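Local coordinates for cytolethal distending toxin protein B (Haemophilus ducreyi, PDB 1SR4) that is the probable catalytic, DNase I-like subunit of a tripartite bacterial genotoxin and probably damages the DNA of host cells, at residues Y86-L89 and A93-V96. Numbering follows the deposited sequence.
Sequences YSRL and ANRV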
loop_
_atom_site.group_PDB
_atom_site.type_symbol
_atom_site.label_atom_id
_atom_site.label_comp_id
_atom_site.label_asym_id
_atom_site.label_seq_id
_atom_site.Cartn_x
_atom_site.Cartn_y
_atom_site.Cartn_z
ATOM N N TYR B 86 7.333 9.983 -15.222
ATOM C CA TYR B 86 7.027 8.710 -15.867
ATOM C C TYR B 86 7.930 8.349 -17.046
ATOM O O TYR B 86 8.108 9.138 -17.973
ATOM C CB TYR B 86 5.561 8.821 -16.304
ATOM C CG TYR B 86 4.930 7.664 -17.043
ATOM C CD1 TYR B 86 4.859 6.391 -16.473
ATOM C CD2 TYR B 86 4.273 7.881 -18.259
ATOM C CE1 TYR B 86 4.136 5.362 -17.086
ATOM C CE2 TYR B 86 3.542 6.855 -18.884
ATOM C CZ TYR B 86 3.477 5.600 -18.287
ATOM O OH TYR B 86 2.737 4.597 -18.885
ATOM N N SER B 87 8.494 7.152 -17.000
ATOM C CA SER B 87 9.353 6.674 -18.068
ATOM C C SER B 87 8.651 5.462 -18.669
ATOM O O SER B 87 8.675 4.372 -18.102
ATOM C CB SER B 87 10.718 6.289 -17.507
ATOM O OG SER B 87 11.505 5.688 -18.518
ATOM N N ARG B 88 8.001 5.662 -19.809
ATOM C CA ARG B 88 7.261 4.585 -20.448
ATOM C C ARG B 88 8.194 3.744 -21.323
ATOM O O ARG B 88 8.181 3.847 -22.549
ATOM C CB ARG B 88 6.121 5.181 -21.273
ATOM C CG ARG B 88 5.149 4.173 -21.842
ATOM C CD ARG B 88 4.101 4.867 -22.715
ATOM N NE ARG B 88 3.258 3.884 -23.391
ATOM C CZ ARG B 88 3.592 3.244 -24.511
ATOM N NH1 ARG B 88 4.752 3.491 -25.108
ATOM N NH2 ARG B 88 2.770 2.335 -25.024
ATOM N N LEU B 89 9.004 2.922 -20.668
ATOM C CA LEU B 89 9.969 2.058 -21.340
ATOM C C LEU B 89 9.362 0.923 -22.162
ATOM O O LEU B 89 9.876 0.583 -23.236
ATOM C CB LEU B 89 10.914 1.448 -20.299
ATOM C CG LEU B 89 11.684 2.443 -19.424
ATOM C CD1 LEU B 89 12.407 1.704 -18.301
ATOM C CD2 LEU B 89 12.661 3.221 -20.280
ATOM N N ALA B 93 4.202 -3.724 -24.494
ATOM C CA ALA B 93 2.957 -4.068 -23.792
ATOM C C ALA B 93 2.499 -3.012 -22.785
ATOM O O ALA B 93 1.482 -3.181 -22.107
ATOM C CB ALA B 93 3.125 -5.400 -23.078
ATOM N N ASN B 94 3.257 -1.933 -22.675
ATOM C CA ASN B 94 2.929 -0.848 -21.764
ATOM C C ASN B 94 2.740 -1.265 -20.304
ATOM O O ASN B 94 1.866 -0.743 -19.608
ATOM C CB ASN B 94 1.675 -0.111 -22.252
ATOM C CG ASN B 94 1.474 1.215 -21.537
ATOM O OD1 ASN B 94 2.447 1.888 -21.180
ATOM N ND2 ASN B 94 0.223 1.594 -21.323
ATOM N N ARG B 95 3.521 -2.224 -19.830
ATOM C CA ARG B 95 3.379 -2.569 -18.431
ATOM C C ARG B 95 4.691 -2.413 -17.644
ATOM O O ARG B 95 4.676 -1.941 -16.504
ATOM C CB ARG B 95 2.755 -3.970 -18.256
ATOM C CG ARG B 95 3.538 -5.159 -18.749
ATOM C CD ARG B 95 2.676 -6.421 -18.598
ATOM N NE ARG B 95 3.370 -7.611 -19.097
ATOM C CZ ARG B 95 4.348 -8.236 -18.449
ATOM N NH1 ARG B 95 4.760 -7.798 -17.261
ATOM N NH2 ARG B 95 4.926 -9.296 -18.995
ATOM N N VAL B 96 5.828 -2.743 -18.248
ATOM C CA VAL B 96 7.075 -2.616 -17.522
ATOM C C VAL B 96 7.644 -1.193 -17.632
ATOM O O VAL B 96 8.658 -0.950 -18.295
ATOM C CB VAL B 96 8.083 -3.685 -17.990
ATOM C CG1 VAL B 96 9.361 -3.602 -17.152
ATOM C CG2 VAL B 96 7.450 -5.084 -17.819
HETATM O O HOH W 1 0.726 4.727 -20.735
#
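Asn94 sets its side-chain amide across the Arg88 side chain at about a right angle, and Asn94 OD1 comes to 3.1 Å from Arg88 NE. The guanidinium and amide planes are 35° apart, and Asn94 OD1 approaches the guanidinium obliquely. Arg88 reaches this position because CG lies anti to its backbone N (chi1 -172°) and the chain runs extended from CG to NE; Arg88 CG itself is 3.6 Å from Asn94 OD1. On the tyrosine side the hydroxyl gains its link through solvent: water 1 donates to Tyr86 OH at 2.7 Å and accepts from Asn94 ND2 at 3.2 Å. The phenol ring and the amide are turned 72° from one another. Farther along, Leu89 CB packs 3.9 Å from Val96 O, a carbonyl oxygen buried here with no polar partner in the model.

These residues close the connection between the antiparallel neighbours 81-87 and 98-102 in one sheet of the DNase I-like fold. As strand 81-87 ends, the chain bends in an inverse gamma turn centred on Arg88, and a weak hydrogen bond runs from Leu89 N to Ser87 O over 3.0 Å.

In the second shell, Asn94 OD1 accepts from Asn97 ND2, a bond that, with the water at ND2, is consistent with the amide orientation modelled, while Tyr86 OH is hydrogen-bonded to Gly46 O. Asp90 OD1 accepts from Ala93 N, and Asp90 OD2 from Arg95 N and Val96 N, tying the loop backbone to that carboxylate. The loop also meets the toxin's C subunit: Tyr9 of that chain packs on Leu89 and Val96, and Arg95 NH2 donates a hydrogen bond to Val12 O of that chain.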